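Local coordinates for ScaE cell-surface anchored scaffoldin protein (Ruminococcus flavefaciens, PDB 2ZF9) that probably anchors cellulosomal scaffoldins to the bacterial cell surface, through a type III cohesin module that binds dockerins, at residues F159-V162 with E166-L169; E58-K63 with L169-W174; D62-T67 with R95-K100. All blocks are in the same frame, centred on the assembly; numbering follows the deposited sequence. Where two conformers were deposited one is given.

How the contacts relate
Contacts 1 and 2 both use helix 166-178, and their ranges overlap at Leu169; their centres lie about 7 Å apart. The centre of contact 3 lies about 12 Å from the centre of either, among strand ends and loops. Its range overlaps contact 2 at Asp62 and Lys63. Strands 158-160 and 66-73 are neighbours, so the backbone of Thr160 in contact 1 bonds to Ala65 and Ala66 of contact 3. All three contacts are largely buried, but Lys63 brings an exposed residue into contact 2. Their chemistry differs. Contact 1 is polar, with a water bridge. Contact 2 rests on one selenomethionine. Contact 3 joins the two methyls of one leucine to a tyrosine ring and an alanine.

Contact 1: residues F159-V162 with E166-L169; sequences FTNV and EEGL
Asn161 lays its side-chain amide against Gly168 in the first turn of helix 166-178. Its CB packs near Lys63 O, which belongs to the loop between strands 50-58 and 66-73. CG then takes the position between the backbone N and the carbonyl carbon (chi1 58°), which turns the amide to the helix. Asn161 CG lies 3.6 Å from Gly168 CA. Asn161 OD1 is 3.4 Å from the same Gly168 CA and receives a weak hydrogen bond from Lys164 N. Asn161 ND2 comes 3.4 Å from Gly168 N, but these are two donors and do not bond to each other. Both give a hydrogen bond to OD1 of Asp165, which directly precedes the helix. The shared acceptor is consistent with their closeness.

A five-residue connection leads from strand 158-160 into the helix, which packs against the jelly-roll beta sandwich of the cohesin fold. Gly168 suits the place. A CB on it would point at the strand end and collide with Asn161 OD1 and Thr160 OG1.

Asn161 ND2 also donates to a water at 3.0 Å. The same water donates to Glu167 OE2 at 2.6 Å, so one water ties the asparagine to an acidic side chain of the helix. A leucine in place of Asn161 would probably leave Asp165 OD1 without one of its donors and the water without its link from the strand end. Thr160 comes in alongside. With OG1 opposite the backbone N across the CA-CB bond (chi1 -164°), Thr160 OG1 stands 3.1 Å from Gly168 O. Phe159 adds a further tie, since its backbone N bonds to Gln172 OE1 one turn along the helix.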
ATOM      1  N   PHE A 159      -0.154  -5.768   9.672  1.00 15.36           N
ATOM      2  CA  PHE A 159      -1.319  -6.207   8.919  1.00 16.60           C
ATOM      3  C   PHE A 159      -1.822  -7.466   9.600  1.00 17.66           C
ATOM      4  O   PHE A 159      -1.292  -8.554   9.356  1.00 15.87           O
ATOM      5  CB  PHE A 159      -1.018  -6.496   7.444  1.00 16.54           C
ATOM      6  CG  PHE A 159      -2.278  -6.645   6.636  1.00 18.41           C
ATOM      7  CD1 PHE A 159      -2.804  -5.563   5.971  1.00 12.38           C
ATOM      8  CD2 PHE A 159      -2.976  -7.854   6.610  1.00 17.22           C
ATOM      9  CE1 PHE A 159      -4.037  -5.661   5.270  1.00 15.41           C
ATOM     10  CE2 PHE A 159      -4.187  -7.960   5.888  1.00 19.14           C
ATOM     11  CZ  PHE A 159      -4.713  -6.848   5.243  1.00 15.96           C
ATOM     12  N   THR A 160      -2.813  -7.322  10.473  1.00 17.22           N
ATOM     13  CA  THR A 160      -3.061  -8.377  11.466  1.00 17.93           C
ATOM     14  C   THR A 160      -4.488  -8.267  11.980  1.00 18.59           C
ATOM     15  O   THR A 160      -5.250  -7.432  11.488  1.00 16.32           O
ATOM     16  CB  THR A 160      -1.998  -8.349  12.641  1.00 17.22           C
ATOM     17  OG1 THR A 160      -2.039  -9.581  13.370  1.00 18.57           O
ATOM     18  CG2 THR A 160      -2.153  -7.126  13.585  1.00 20.29           C
ATOM     19  N   ASN A 161      -4.856  -9.151  12.915  1.00 17.85           N
ATOM     20  CA  ASN A 161      -6.245  -9.250  13.375  1.00 17.69           C
ATOM     21  C   ASN A 161      -6.415  -8.629  14.766  1.00 20.13           C
ATOM     22  O   ASN A 161      -5.419  -8.187  15.358  1.00 17.43           O
ATOM     23  CB  ASN A 161      -6.751 -10.714  13.292  1.00 18.54           C
ATOM     24  CG  ASN A 161      -5.916 -11.694  14.109  1.00 22.19           C
ATOM     25  OD1 ASN A 161      -5.101 -11.293  14.939  1.00 19.83           O
ATOM     26  ND2 ASN A 161      -6.129 -12.992  13.875  1.00 20.85           N
ATOM     27  N   VAL A 162      -7.626  -8.572  15.315  1.00 18.35           N
ATOM     28  CA  VAL A 162      -7.761  -7.844  16.581  0.50 21.75           C
ATOM     29  C   VAL A 162      -7.005  -8.513  17.738  1.00 24.34           C
ATOM     30  O   VAL A 162      -6.438  -7.814  18.572  1.00 25.46           O
ATOM     31  CB  VAL A 162      -9.224  -7.473  16.981  0.50 21.25           C
ATOM     32  CG1 VAL A 162      -9.903  -6.671  15.881  0.50 20.52           C
ATOM     33  CG2 VAL A 162     -10.040  -8.691  17.327  0.50 21.60           C
ATOM     34  N   GLU A 166      -1.824 -16.395  16.694  1.00 23.82           N
ATOM     35  CA  GLU A 166      -0.914 -17.032  15.761  1.00 25.15           C
ATOM     36  C   GLU A 166      -1.373 -16.777  14.325  1.00 19.88           C
ATOM     37  O   GLU A 166      -0.559 -16.534  13.457  1.00 17.07           O
ATOM     38  CB  GLU A 166      -0.833 -18.548  16.022  1.00 26.17           C
ATOM     39  CG  GLU A 166       0.297 -19.253  15.260  1.00 29.54           C
ATOM     40  CD  GLU A 166       0.151 -20.779  15.235  1.00 32.05           C
ATOM     41  OE1 GLU A 166      -0.927 -21.294  15.590  1.00 41.58           O
ATOM     42  OE2 GLU A 166       1.111 -21.453  14.824  1.00 43.98           O
ATOM     43  N   GLU A 167      -2.679 -16.842  14.094  1.00 21.25           N
ATOM     44  CA  GLU A 167      -3.218 -16.610  12.765  1.00 22.27           C
ATOM     45  C   GLU A 167      -2.905 -15.172  12.324  1.00 19.34           C
ATOM     46  O   GLU A 167      -2.631 -14.953  11.163  1.00 18.08           O
ATOM     47  CB  GLU A 167      -4.745 -16.866  12.706  1.00 19.44           C
ATOM     48  CG  GLU A 167      -5.397 -16.430  11.347  1.00 20.22           C
ATOM     49  CD  GLU A 167      -6.871 -16.852  11.199  1.00 27.90           C
ATOM     50  OE1 GLU A 167      -7.174 -18.053  11.404  1.00 33.04           O
ATOM     51  OE2 GLU A 167      -7.720 -15.993  10.857  1.00 23.59           O
ATOM     52  N   GLY A 168      -2.993 -14.226  13.256  1.00 16.06           N
ATOM     53  CA  GLY A 168      -2.729 -12.822  12.957  1.00 16.62           C
ATOM     54  C   GLY A 168      -1.250 -12.645  12.654  1.00 17.96           C
ATOM     55  O   GLY A 168      -0.884 -11.953  11.711  1.00 22.15           O
ATOM     56  N   LEU A 169      -0.389 -13.274  13.440  1.00 15.54           N
ATOM     57  CA  LEU A 169       1.082 -13.130  13.204  1.00 18.87           C
ATOM     58  C   LEU A 169       1.541 -13.724  11.886  1.00 18.59           C
ATOM     59  O   LEU A 169       2.467 -13.192  11.246  1.00 17.08           O
ATOM     60  CB  LEU A 169       1.910 -13.761  14.303  1.00 19.81           C
ATOM     61  CG  LEU A 169       1.834 -13.100  15.664  1.00 25.99           C
ATOM     62  CD1 LEU A 169       3.024 -13.554  16.491  1.00 26.88           C
ATOM     63  CD2 LEU A 169       1.820 -11.598  15.564  1.00 34.13           C
TER
HETATM   64  O   HOH W   1      -8.015 -13.563  11.653  1.00 19.93           O

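Contact 2: residues E58-K63 with L169-W174; sequences EGAADK and LLMQAW
Ala60 to Lys63 form a type II beta turn, closed by Lys63 N to Ala60 O at 3.0 Å, and the turn faces the helix at Met171, with the CA atoms of Ala60 and Met171 8.7 Å apart. Asp62 takes the positive phi of 63° that the third place of this turn needs. Its OD1 forms a salt bridge with Lys122.

Met171 is a selenomethionine here, and it makes the whole contact from the helix side. Its CG lies between the backbone N and the carbonyl carbon, and the chain then runs extended to SE. A bend at the end (chi3 -35°) turns CE to the loop. Met171 SE sits 3.4 Å from Lys63 O. Met171 CE touches Lys63 CB at 3.9 Å and Ala60 CB at 4.2 Å. The methyl therefore lies against the two ends of the turn. Lys63 starts out facing the helix, but its chain bends at chi2 and leads the amine away. Of its side chain, CB alone touches Met171.

Phe159, Val30 and Pro32 also touch Met171, so the side chain is packed by loops and strand 158-160 as well. The arrangement sets the type II turn of the loop between strands 50-58 and 66-73 against the helix that lies on the cohesin beta sandwich.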
ATOM      1  N   GLU A  58      -6.554  -8.232  -1.123  1.00 20.79           N
ATOM      2  CA  GLU A  58      -7.246  -9.400  -1.640  1.00 24.27           C
ATOM      3  C   GLU A  58      -6.896 -10.544  -0.726  1.00 23.14           C
ATOM      4  O   GLU A  58      -5.788 -10.582  -0.166  1.00 21.14           O
ATOM      5  CB  GLU A  58      -6.750  -9.697  -3.062  1.00 25.62           C
ATOM      6  CG  GLU A  58      -7.721 -10.529  -3.874  1.00 40.60           C
ATOM      7  CD  GLU A  58      -7.171 -10.923  -5.267  1.00 40.15           C
ATOM      8  OE1 GLU A  58      -6.666 -10.035  -6.017  1.00 48.34           O
ATOM      9  OE2 GLU A  58      -7.273 -12.128  -5.594  1.00 55.78           O
ATOM     10  N   GLY A  59      -7.848 -11.450  -0.500  1.00 22.16           N
ATOM     11  CA  GLY A  59      -7.545 -12.678   0.197  1.00 18.66           C
ATOM     12  C   GLY A  59      -7.590 -12.566   1.703  1.00 19.91           C
ATOM     13  O   GLY A  59      -7.163 -13.494   2.379  1.00 20.83           O
ATOM     14  N   ALA A  60      -8.122 -11.457   2.242  1.00 17.47           N
ATOM     15  CA  ALA A  60      -8.121 -11.265   3.700  1.00 17.79           C
ATOM     16  C   ALA A  60      -9.489 -10.878   4.289  1.00 19.19           C
ATOM     17  O   ALA A  60      -9.546 -10.487   5.453  1.00 17.76           O
ATOM     18  CB  ALA A  60      -7.093 -10.201   4.065  1.00 18.96           C
ATOM     19  N   ALA A  61     -10.571 -10.959   3.498  1.00 19.65           N
ATOM     20  CA  ALA A  61     -11.876 -10.462   3.954  1.00 19.19           C
ATOM     21  C   ALA A  61     -12.279 -11.176   5.231  1.00 19.29           C
ATOM     22  O   ALA A  61     -12.125 -12.384   5.331  1.00 18.73           O
ATOM     23  CB  ALA A  61     -12.938 -10.653   2.870  1.00 20.29           C
ATOM     24  N   ASP A  62     -12.779 -10.409   6.200  1.00 17.54           N
ATOM     25  CA  ASP A  62     -13.202 -10.890   7.517  1.00 17.93           C
ATOM     26  C   ASP A  62     -12.099 -11.483   8.373  1.00 17.85           C
ATOM     27  O   ASP A  62     -12.377 -12.132   9.375  1.00 19.69           O
ATOM     28  CB  ASP A  62     -14.409 -11.849   7.406  1.00 22.20           C
ATOM     29  CG  ASP A  62     -15.544 -11.234   6.603  1.00 30.44           C
ATOM     30  OD1 ASP A  62     -15.856 -10.048   6.839  1.00 27.82           O
ATOM     31  OD2 ASP A  62     -16.097 -11.927   5.727  1.00 35.58           O
ATOM     32  N   LYS A  63     -10.841 -11.226   8.013  1.00 17.76           N
ATOM     33  CA  LYS A  63      -9.717 -11.821   8.773  1.00 15.15           C
ATOM     34  C   LYS A  63      -8.761 -10.815   9.403  1.00 17.60           C
ATOM     35  O   LYS A  63      -7.809 -11.203  10.106  1.00 21.84           O
ATOM     36  CB  LYS A  63      -8.869 -12.701   7.840  1.00 16.43           C
ATOM     37  CG  LYS A  63      -9.634 -13.823   7.137  1.00 20.65           C
ATOM     38  CD  LYS A  63     -10.265 -14.764   8.135  1.00 21.90           C
ATOM     39  CE  LYS A  63     -10.974 -15.926   7.406  1.00 27.65           C
ATOM     40  NZ  LYS A  63     -11.493 -16.851   8.473  1.00 26.60           N
ATOM     41  N   LEU A 169      -0.389 -13.274  13.440  1.00 15.54           N
ATOM     42  CA  LEU A 169       1.082 -13.130  13.204  1.00 18.87           C
ATOM     43  C   LEU A 169       1.541 -13.724  11.886  1.00 18.59           C
ATOM     44  O   LEU A 169       2.467 -13.192  11.246  1.00 17.08           O
ATOM     45  CB  LEU A 169       1.910 -13.761  14.303  1.00 19.81           C
ATOM     46  CG  LEU A 169       1.834 -13.100  15.664  1.00 25.99           C
ATOM     47  CD1 LEU A 169       3.024 -13.554  16.491  1.00 26.88           C
ATOM     48  CD2 LEU A 169       1.820 -11.598  15.564  1.00 34.13           C
ATOM     49  N   LEU A 170       0.943 -14.869  11.536  1.00 16.38           N
ATOM     50  CA  LEU A 170       1.280 -15.575  10.309  1.00 17.19           C
ATOM     51  C   LEU A 170       0.831 -14.780   9.091  1.00 14.90           C
ATOM     52  O   LEU A 170       1.544 -14.722   8.100  1.00 15.50           O
ATOM     53  CB  LEU A 170       0.588 -16.956  10.260  1.00 16.11           C
ATOM     54  CG  LEU A 170       1.287 -18.077  11.043  1.00 25.34           C
ATOM     55  CD1 LEU A 170       0.378 -19.326  11.153  1.00 26.63           C
ATOM     56  CD2 LEU A 170       2.643 -18.468  10.420  1.00 20.00           C
HETATM   57  N   MSE A 171      -0.395 -14.237   9.135  1.00 14.58           N
HETATM   58  CA  MSE A 171      -0.895 -13.479   7.993  1.00 19.52           C
HETATM   59  C   MSE A 171      -0.045 -12.206   7.832  1.00 14.81           C
HETATM   60  O   MSE A 171       0.196 -11.769   6.717  1.00 15.38           O
HETATM   61  CB  MSE A 171      -2.394 -13.160   8.161  1.00 17.56           C
HETATM   62  CG  MSE A 171      -2.691 -12.012   9.073  1.00 30.63           C
HETATM   63 SE   MSE A 171      -4.622 -11.454   9.021  1.00 38.14          SE
HETATM   64  CE  MSE A 171      -5.087 -11.690   7.444  1.00 10.94           C
ATOM     65  N   GLN A 172       0.392 -11.604   8.942  1.00 13.58           N
ATOM     66  CA  GLN A 172       1.275 -10.424   8.831  1.00 15.25           C
ATOM     67  C   GLN A 172       2.627 -10.795   8.202  1.00 15.46           C
ATOM     68  O   GLN A 172       3.137 -10.082   7.340  1.00 16.21           O
ATOM     69  CB  GLN A 172       1.544  -9.821  10.209  1.00 17.15           C
ATOM     70  CG  GLN A 172       2.315  -8.504  10.168  1.00 15.92           C
ATOM     71  CD  GLN A 172       2.191  -7.787  11.490  1.00 15.16           C
ATOM     72  OE1 GLN A 172       1.167  -7.184  11.779  1.00 15.79           O
ATOM     73  NE2 GLN A 172       3.217  -7.897  12.314  1.00 17.32           N
ATOM     74  N   ALA A 173       3.235 -11.879   8.687  1.00 16.97           N
ATOM     75  CA  ALA A 173       4.499 -12.341   8.142  1.00 15.64           C
ATOM     76  C   ALA A 173       4.325 -12.649   6.656  1.00 17.24           C
ATOM     77  O   ALA A 173       5.177 -12.268   5.850  1.00 15.85           O
ATOM     78  CB  ALA A 173       4.992 -13.585   8.905  1.00 16.62           C
ATOM     79  N   TRP A 174       3.226 -13.322   6.286  1.00 14.14           N
ATOM     80  CA  TRP A 174       2.982 -13.580   4.865  1.00 15.72           C
ATOM     81  C   TRP A 174       2.917 -12.247   4.112  1.00 16.19           C
ATOM     82  O   TRP A 174       3.519 -12.097   3.052  1.00 15.54           O
ATOM     83  CB  TRP A 174       1.682 -14.402   4.598  1.00 13.65           C
ATOM     84  CG  TRP A 174       1.466 -14.508   3.108  1.00 18.19           C
ATOM     85  CD1 TRP A 174       0.795 -13.629   2.306  1.00 19.41           C
ATOM     86  CD2 TRP A 174       2.040 -15.498   2.238  1.00 18.90           C
ATOM     87  NE1 TRP A 174       0.890 -14.039   0.981  1.00 20.06           N
ATOM     88  CE2 TRP A 174       1.656 -15.176   0.918  1.00 17.02           C
ATOM     89  CE3 TRP A 174       2.840 -16.634   2.461  1.00 19.93           C
ATOM     90  CZ2 TRP A 174       2.053 -15.941  -0.190  1.00 22.62           C
ATOM     91  CZ3 TRP A 174       3.235 -17.418   1.357  1.00 17.64           C
ATOM     92  CH2 TRP A 174       2.818 -17.079   0.054  1.00 21.76           C
TER

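Contact 3: residues D62-T67 with R95-K100; sequences DKYAAT and RLLELK
The Tyr64 ring has the Phe159 ring stacked over one face. Leu97 comes in obliquely on the other side of the ring plane, with CD1 4.3 Å from Tyr64 CE2. The ring's far end is fixed too, because Tyr64 OH bonds to Lys122 O. The site lies where two strands of the cohesin beta sandwich begin, each at a classic beta bulge. Ala65 and Ala66 both face Thr160, and Glu98 and Leu99 both face Gly115.

Leu97 carries its side of the contact. Its CG is set opposite the carbonyl carbon (chi1 -59°), which directs the branch toward segment 62-67, where CD1 reaches the ring and CD2 reaches Ala65. Leu97 CD2 is 3.8 Å from Ala65 CA and 4.2 Å from Ala65 CB. Ala65 O is also 3.9 Å from Leu97 CD2, and it takes a hydrogen bond from Thr114 OG1. Asn120 also packs on Leu97.

Behind the leucine its own carbonyl is held. Lys100 NZ bonds to Ala94 O and, at 2.8 Å, to Leu97 O, lying in the carbonyl plane with a C=O...N angle of 152°.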
ATOM      1  N   ASP A  62     -12.779 -10.409   6.200  1.00 17.54           N
ATOM      2  CA  ASP A  62     -13.202 -10.890   7.517  1.00 17.93           C
ATOM      3  C   ASP A  62     -12.099 -11.483   8.373  1.00 17.85           C
ATOM      4  O   ASP A  62     -12.377 -12.132   9.375  1.00 19.69           O
ATOM      5  CB  ASP A  62     -14.409 -11.849   7.406  1.00 22.20           C
ATOM      6  CG  ASP A  62     -15.544 -11.234   6.603  1.00 30.44           C
ATOM      7  OD1 ASP A  62     -15.856 -10.048   6.839  1.00 27.82           O
ATOM      8  OD2 ASP A  62     -16.097 -11.927   5.727  1.00 35.58           O
ATOM      9  N   LYS A  63     -10.841 -11.226   8.013  1.00 17.76           N
ATOM     10  CA  LYS A  63      -9.717 -11.821   8.773  1.00 15.15           C
ATOM     11  C   LYS A  63      -8.761 -10.815   9.403  1.00 17.60           C
ATOM     12  O   LYS A  63      -7.809 -11.203  10.106  1.00 21.84           O
ATOM     13  CB  LYS A  63      -8.869 -12.701   7.840  1.00 16.43           C
ATOM     14  CG  LYS A  63      -9.634 -13.823   7.137  1.00 20.65           C
ATOM     15  CD  LYS A  63     -10.265 -14.764   8.135  1.00 21.90           C
ATOM     16  CE  LYS A  63     -10.974 -15.926   7.406  1.00 27.65           C
ATOM     17  NZ  LYS A  63     -11.493 -16.851   8.473  1.00 26.60           N
ATOM     18  N   TYR A  64      -8.956  -9.541   9.117  1.00 16.39           N
ATOM     19  CA  TYR A  64      -8.041  -8.533   9.638  1.00 15.91           C
ATOM     20  C   TYR A  64      -8.771  -7.302  10.130  1.00 17.51           C
ATOM     21  O   TYR A  64      -9.979  -7.123   9.864  1.00 15.97           O
ATOM     22  CB  TYR A  64      -6.979  -8.169   8.554  1.00 12.98           C
ATOM     23  CG  TYR A  64      -7.545  -7.240   7.478  1.00 16.29           C
ATOM     24  CD1 TYR A  64      -8.292  -7.751   6.405  1.00 14.21           C
ATOM     25  CD2 TYR A  64      -7.354  -5.864   7.544  1.00 16.27           C
ATOM     26  CE1 TYR A  64      -8.819  -6.889   5.434  1.00 14.72           C
ATOM     27  CE2 TYR A  64      -7.892  -4.995   6.578  1.00 18.07           C
ATOM     28  CZ  TYR A  64      -8.635  -5.524   5.537  1.00 19.08           C
ATOM     29  OH  TYR A  64      -9.177  -4.703   4.588  1.00 15.39           O
ATOM     30  N   ALA A  65      -8.025  -6.448  10.839  1.00 15.45           N
ATOM     31  CA  ALA A  65      -8.517  -5.137  11.275  1.00 17.35           C
ATOM     32  C   ALA A  65      -7.387  -4.120  11.475  1.00 16.56           C
ATOM     33  O   ALA A  65      -7.567  -2.948  11.134  1.00 17.00           O
ATOM     34  CB  ALA A  65      -9.284  -5.254  12.591  1.00 16.73           C
ATOM     35  N   ALA A  66      -6.302  -4.547  12.132  1.00 16.53           N
ATOM     36  CA  ALA A  66      -5.233  -3.629  12.549  1.00 18.70           C
ATOM     37  C   ALA A  66      -4.206  -3.559  11.413  1.00 18.57           C
ATOM     38  O   ALA A  66      -3.589  -4.578  11.091  1.00 18.60           O
ATOM     39  CB  ALA A  66      -4.570  -4.134  13.789  1.00 18.94           C
ATOM     40  N   THR A  67      -4.032  -2.381  10.808  1.00 17.46           N
ATOM     41  CA  THR A  67      -3.030  -2.207   9.734  1.00 16.49           C
ATOM     42  C   THR A  67      -2.217  -0.951  10.009  1.00 15.21           C
ATOM     43  O   THR A  67      -2.685   0.004  10.677  1.00 14.18           O
ATOM     44  CB  THR A  67      -3.631  -2.094   8.293  1.00 16.56           C
ATOM     45  OG1 THR A  67      -4.313  -0.836   8.140  1.00 16.37           O
ATOM     46  CG2 THR A  67      -4.595  -3.250   7.986  1.00 19.03           C
ATOM     47  N   ARG A  95     -14.457  -0.036   4.787  1.00 18.32           N
ATOM     48  CA  ARG A  95     -15.759   0.639   5.052  1.00 18.15           C
ATOM     49  C   ARG A  95     -16.317   0.321   6.423  1.00 18.64           C
ATOM     50  O   ARG A  95     -17.000   1.151   7.009  1.00 20.19           O
ATOM     51  CB  ARG A  95     -16.813   0.312   3.972  1.00 16.90           C
ATOM     52  CG  ARG A  95     -17.167  -1.178   3.905  1.00 17.39           C
ATOM     53  CD  ARG A  95     -18.137  -1.432   2.749  1.00 18.10           C
ATOM     54  NE  ARG A  95     -18.600  -2.823   2.663  1.00 22.87           N
ATOM     55  CZ  ARG A  95     -17.937  -3.806   2.062  1.00 23.90           C
ATOM     56  NH1 ARG A  95     -16.737  -3.587   1.496  1.00 19.40           N
ATOM     57  NH2 ARG A  95     -18.481  -5.006   1.998  1.00 22.21           N
ATOM     58  N   LEU A  96     -16.012  -0.866   6.955  1.00 19.02           N
ATOM     59  CA  LEU A  96     -16.468  -1.244   8.293  1.00 19.62           C
ATOM     60  C   LEU A  96     -15.428  -1.007   9.384  1.00 20.98           C
ATOM     61  O   LEU A  96     -15.760  -1.082  10.563  1.00 18.52           O
ATOM     62  CB  LEU A  96     -16.854  -2.725   8.336  1.00 21.83           C
ATOM     63  CG  LEU A  96     -17.826  -3.212   7.256  1.00 22.41           C
ATOM     64  CD1 LEU A  96     -18.087  -4.703   7.490  1.00 25.97           C
ATOM     65  CD2 LEU A  96     -19.132  -2.368   7.242  1.00 26.67           C
ATOM     66  N   LEU A  97     -14.165  -0.744   9.016  1.00 17.99           N
ATOM     67  CA  LEU A  97     -13.136  -0.530  10.054  1.00 15.85           C
ATOM     68  C   LEU A  97     -13.440   0.741  10.821  1.00 17.51           C
ATOM     69  O   LEU A  97     -13.759   1.756  10.221  1.00 17.92           O
ATOM     70  CB  LEU A  97     -11.722  -0.505   9.444  1.00 15.51           C
ATOM     71  CG  LEU A  97     -11.353  -1.798   8.709  1.00 11.70           C
ATOM     72  CD1 LEU A  97     -10.089  -1.578   7.875  1.00 19.04           C
ATOM     73  CD2 LEU A  97     -11.134  -2.968   9.649  1.00 18.06           C
ATOM     74  N   GLU A  98     -13.379   0.682  12.161  1.00 17.55           N
ATOM     75  CA  GLU A  98     -13.804   1.806  12.994  1.00 17.94           C
ATOM     76  C   GLU A  98     -12.793   2.958  13.036  1.00 20.08           C
ATOM     77  O   GLU A  98     -13.199   4.113  13.126  1.00 22.99           O
ATOM     78  CB  GLU A  98     -14.119   1.303  14.404  1.00 20.36           C
ATOM     79  CG  GLU A  98     -15.284   0.296  14.349  1.00 24.77           C
ATOM     80  CD  GLU A  98     -15.381  -0.613  15.581  1.00 30.16           C
ATOM     81  OE1 GLU A  98     -14.679  -0.386  16.590  1.00 42.34           O
ATOM     82  OE2 GLU A  98     -16.177  -1.557  15.510  1.00 48.95           O
ATOM     83  N   LEU A  99     -11.500   2.633  12.923  1.00 17.29           N
ATOM     84  CA  LEU A  99     -10.417   3.639  12.922  1.00 19.26           C
ATOM     85  C   LEU A  99      -9.726   3.623  11.550  1.00 21.69           C
ATOM     86  O   LEU A  99      -9.328   2.540  11.048  1.00 19.27           O
ATOM     87  CB  LEU A  99      -9.385   3.298  13.997  1.00 19.44           C
ATOM     88  CG  LEU A  99      -8.030   4.051  13.923  1.00 28.88           C
ATOM     89  CD1 LEU A  99      -8.166   5.588  14.006  1.00 32.09           C
ATOM     90  CD2 LEU A  99      -7.029   3.555  14.994  1.00 31.42           C
ATOM     91  N   LYS A 100      -9.591   4.794  10.940  1.00 20.70           N
ATOM     92  CA  LYS A 100      -8.860   4.927   9.666  1.00 20.65           C
ATOM     93  C   LYS A 100      -8.170   6.280   9.690  1.00 22.44           C
ATOM     94  O   LYS A 100      -8.824   7.309   9.920  1.00 22.37           O
ATOM     95  CB  LYS A 100      -9.815   4.898   8.464  1.00 21.94           C
ATOM     96  CG  LYS A 100     -10.594   3.612   8.304  1.00 22.93           C
ATOM     97  CD  LYS A 100     -11.550   3.618   7.126  1.00 25.93           C
ATOM     98  CE  LYS A 100     -12.884   4.278   7.454  1.00 31.01           C
ATOM     99  NZ  LYS A 100     -13.916   3.316   7.901  1.00 38.24           N
TER